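Local coordinates for beta-galactosidase BgaB (Bifidobacterium adolescentis, PDB 5VYM), which hydrolyses terminal beta-D-galactose units, acting best on beta-1,4-linked galactobiose and galactooligosaccharides that contain this linkage, at residues B[68-76]-B[100-108]. Numbering follows the deposited sequence.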
loop_
_atom_site.group_PDB
_atom_site.type_symbol
_atom_site.label_atom_id
_atom_site.label_comp_id
_atom_site.label_asym_id
_atom_site.label_seq_id
_atom_site.Cartn_x
_atom_site.Cartn_y
_atom_site.Cartn_z
ATOM N N THR B 68 1.208 -8.696 -17.952
ATOM C CA THR B 68 0.455 -7.815 -18.845
ATOM C C THR B 68 -1.035 -7.840 -18.503
ATOM O O THR B 68 -1.904 -8.003 -19.364
ATOM C CB THR B 68 0.702 -8.180 -20.315
ATOM O OG1 THR B 68 2.096 -8.452 -20.507
ATOM C CG2 THR B 68 0.298 -7.032 -21.240
ATOM N N VAL B 69 -1.328 -7.697 -17.215
ATOM C CA VAL B 69 -2.715 -7.527 -16.754
ATOM C C VAL B 69 -2.989 -6.029 -16.830
ATOM O O VAL B 69 -2.920 -5.290 -15.845
ATOM C CB VAL B 69 -2.938 -8.113 -15.357
ATOM C CG1 VAL B 69 -4.386 -7.928 -14.922
ATOM C CG2 VAL B 69 -2.567 -9.587 -15.344
ATOM N N LEU B 70 -3.292 -5.568 -18.046
ATOM C CA LEU B 70 -3.413 -4.134 -18.293
ATOM C C LEU B 70 -4.559 -3.524 -17.499
ATOM O O LEU B 70 -4.438 -2.409 -16.977
ATOM C CB LEU B 70 -3.604 -3.876 -19.788
ATOM C CG LEU B 70 -2.400 -4.154 -20.685
ATOM C CD1 LEU B 70 -2.841 -4.867 -21.950
ATOM C CD2 LEU B 70 -1.684 -2.856 -21.021
ATOM N N ILE B 71 -5.678 -4.234 -17.399
ATOM C CA ILE B 71 -6.864 -3.737 -16.714
ATOM C C ILE B 71 -6.843 -4.265 -15.288
ATOM O O ILE B 71 -6.900 -5.480 -15.065
ATOM C CB ILE B 71 -8.152 -4.160 -17.437
ATOM C CG1 ILE B 71 -8.013 -3.965 -18.949
ATOM C CG2 ILE B 71 -9.338 -3.375 -16.902
ATOM C CD1 ILE B 71 -7.880 -2.524 -19.374
ATOM N N LEU B 72 -6.755 -3.354 -14.321
ATOM C CA LEU B 72 -6.831 -3.693 -12.906
ATOM C C LEU B 72 -7.765 -2.707 -12.229
ATOM O O LEU B 72 -7.468 -1.510 -12.166
ATOM C CB LEU B 72 -5.453 -3.662 -12.242
ATOM C CG LEU B 72 -4.720 -4.993 -12.071
ATOM C CD1 LEU B 72 -3.504 -4.810 -11.176
ATOM C CD2 LEU B 72 -5.650 -6.057 -11.509
ATOM N N SER B 73 -8.894 -3.205 -11.736
ATOM C CA SER B 73 -9.794 -2.372 -10.962
ATOM C C SER B 73 -9.164 -2.038 -9.612
ATOM O O SER B 73 -8.172 -2.640 -9.189
ATOM C CB SER B 73 -11.137 -3.072 -10.765
ATOM O OG SER B 73 -10.968 -4.313 -10.102
ATOM N N ALA B 74 -9.749 -1.051 -8.931
ATOM C CA ALA B 74 -9.297 -0.734 -7.582
ATOM C C ALA B 74 -9.521 -1.912 -6.641
ATOM O O ALA B 74 -8.664 -2.222 -5.806
ATOM C CB ALA B 74 -10.013 0.513 -7.064
ATOM N N ALA B 75 -10.664 -2.591 -6.778
ATOM C CA ALA B 75 -10.967 -3.718 -5.903
ATOM C C ALA B 75 -9.987 -4.864 -6.117
ATOM O O ALA B 75 -9.603 -5.547 -5.161
ATOM C CB ALA B 75 -12.402 -4.187 -6.134
ATOM N N ASP B 76 -9.568 -5.092 -7.363
ATOM C CA ASP B 76 -8.621 -6.170 -7.628
ATOM C C ASP B 76 -7.223 -5.811 -7.141
ATOM O O ASP B 76 -6.492 -6.680 -6.648
ATOM C CB ASP B 76 -8.610 -6.511 -9.119
ATOM C CG ASP B 76 -9.813 -7.341 -9.535
ATOM O OD1 ASP B 76 -10.431 -7.981 -8.656
ATOM O OD2 ASP B 76 -10.135 -7.363 -10.742
ATOM N N ASP B 100 -7.916 1.166 -15.584
ATOM C CA ASP B 100 -8.917 0.745 -14.615
ATOM C C ASP B 100 -10.041 -0.024 -15.313
ATOM O O ASP B 100 -10.036 -0.217 -16.531
ATOM C CB ASP B 100 -9.452 1.953 -13.839
ATOM C CG ASP B 100 -10.393 2.818 -14.663
ATOM O OD1 ASP B 100 -10.318 2.782 -15.907
ATOM O OD2 ASP B 100 -11.210 3.545 -14.059
ATOM N N GLU B 101 -11.027 -0.462 -14.525
ATOM C CA GLU B 101 -12.086 -1.315 -15.055
ATOM C C GLU B 101 -13.011 -0.578 -16.015
ATOM O O GLU B 101 -13.710 -1.229 -16.800
ATOM C CB GLU B 101 -12.905 -1.922 -13.911
ATOM C CG GLU B 101 -13.825 -0.946 -13.189
ATOM C CD GLU B 101 -13.095 -0.059 -12.193
ATOM O OE1 GLU B 101 -11.848 -0.098 -12.146
ATOM O OE2 GLU B 101 -13.776 0.681 -11.450
ATOM N N HIS B 102 -13.038 0.752 -15.971
ATOM C CA HIS B 102 -13.808 1.547 -16.917
ATOM C C HIS B 102 -13.009 1.907 -18.160
ATOM O O HIS B 102 -13.428 2.788 -18.918
ATOM C CB HIS B 102 -14.324 2.820 -16.242
ATOM C CG HIS B 102 -15.275 2.560 -15.118
ATOM N ND1 HIS B 102 -16.642 2.506 -15.297
ATOM C CD2 HIS B 102 -15.058 2.330 -13.802
ATOM C CE1 HIS B 102 -17.224 2.258 -14.137
ATOM N NE2 HIS B 102 -16.286 2.147 -13.214
ATOM N N PHE B 103 -11.872 1.244 -18.378
ATOM C CA PHE B 103 -10.992 1.511 -19.516
ATOM C C PHE B 103 -10.542 2.971 -19.551
ATOM O O PHE B 103 -10.509 3.607 -20.605
ATOM C CB PHE B 103 -11.649 1.098 -20.835
ATOM C CG PHE B 103 -11.552 -0.372 -21.115
ATOM C CD1 PHE B 103 -10.670 -0.851 -22.068
ATOM C CD2 PHE B 103 -12.326 -1.279 -20.409
ATOM C CE1 PHE B 103 -10.572 -2.207 -22.324
ATOM C CE2 PHE B 103 -12.231 -2.637 -20.658
ATOM C CZ PHE B 103 -11.352 -3.100 -21.617
ATOM N N HIS B 104 -10.188 3.500 -18.383
ATOM C CA HIS B 104 -9.541 4.797 -18.255
ATOM C C HIS B 104 -8.128 4.597 -17.727
ATOM O O HIS B 104 -7.894 3.746 -16.863
ATOM C CB HIS B 104 -10.316 5.722 -17.311
ATOM C CG HIS B 104 -11.625 6.195 -17.860
ATOM N ND1 HIS B 104 -11.713 7.114 -18.884
ATOM C CD2 HIS B 104 -12.898 5.890 -17.518
ATOM C CE1 HIS B 104 -12.985 7.347 -19.154
ATOM N NE2 HIS B 104 -13.725 6.617 -18.339
ATOM N N THR B 105 -7.189 5.384 -18.245
ATOM C CA THR B 105 -5.807 5.285 -17.795
ATOM C C THR B 105 -5.695 5.677 -16.326
ATOM O O THR B 105 -6.187 6.731 -15.913
ATOM C CB THR B 105 -4.907 6.181 -18.646
ATOM O OG1 THR B 105 -4.923 5.727 -20.005
ATOM C CG2 THR B 105 -3.479 6.150 -18.127
ATOM N N TRP B 106 -5.054 4.815 -15.535
ATOM C CA TRP B 106 -4.774 5.149 -14.144
ATOM C C TRP B 106 -3.858 6.365 -14.074
ATOM O O TRP B 106 -2.781 6.384 -14.678
ATOM C CB TRP B 106 -4.126 3.968 -13.421
ATOM C CG TRP B 106 -5.088 2.968 -12.857
ATOM C CD1 TRP B 106 -5.331 1.711 -13.328
ATOM C CD2 TRP B 106 -5.922 3.131 -11.702
ATOM N NE1 TRP B 106 -6.268 1.084 -12.544
ATOM C CE2 TRP B 106 -6.649 1.934 -11.539
ATOM C CE3 TRP B 106 -6.129 4.176 -10.793
ATOM C CZ2 TRP B 106 -7.566 1.752 -10.505
ATOM C CZ3 TRP B 106 -7.041 3.991 -9.767
ATOM C CH2 TRP B 106 -7.747 2.789 -9.632
ATOM N N LEU B 107 -4.290 7.378 -13.331
ATOM C CA LEU B 107 -3.547 8.620 -13.191
ATOM C C LEU B 107 -2.755 8.627 -11.889
ATOM O O LEU B 107 -3.088 7.920 -10.935
ATOM C CB LEU B 107 -4.492 9.823 -13.224
ATOM C CG LEU B 107 -5.424 9.943 -14.429
ATOM C CD1 LEU B 107 -6.425 11.060 -14.198
ATOM C CD2 LEU B 107 -4.629 10.177 -15.705
ATOM N N GLY B 108 -1.691 9.428 -11.863
ATOM C CA GLY B 108 -0.912 9.649 -10.657
ATOM C C GLY B 108 0.462 9.004 -10.623
ATOM O O GLY B 108 1.162 9.145 -9.614
HETATM O O HOH W 1 -11.440 1.365 -10.064
#
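The indole of Trp-106 meets residues 72-74 edge-on, and its course from CB outward traces much of the contact. CB points toward segment 68-76, and the first torsion sets CG anti to the carbonyl carbon (chi1 -85°), which carries the ring edge to the backbone of Leu-72. There NE1 donates to Leu-72 O at 2.9 Å, with the oxygen close to the ring plane and the N-H...O angle at 156°. Farther round the edge CZ2 approaches Ala-74 N at 3.9 Å, and CH2, at the far end, touches Ala-74 CB. Asp-100 CB rests against one face near the rim. A leucine in place of Trp-106 would probably leave Leu-72 O without this donor and open a gap beside Ala-74.

Glu-101 bends over Ser-73, its OE1 lying 3.4 Å from Ser-73 CB. A water donates to Glu-101 OE1 at 2.6 Å and accepts from Ala-74 N, in the first turn of the helix, while Ser-73 is the N-cap of that helix, its OG accepting from Asp-76 N. At the other end Ile-71 uses both branches: CG2 packs on Asp-100 O, and CD1 sits over one face of the Phe-103 ring, 4.2 Å from its centroid, in a CH-pi contact. The type I turn 100-103 presents Glu-101 and Phe-103 to these partners.

Within the parallel-sheet part of this beta-galactosidase trimerisation domain, the contact joins the connection between strand 63-66 and helix 74-85 to the loop after strand 89-93, with helix 13-20 alongside, its Ala-18 touching Phe-103.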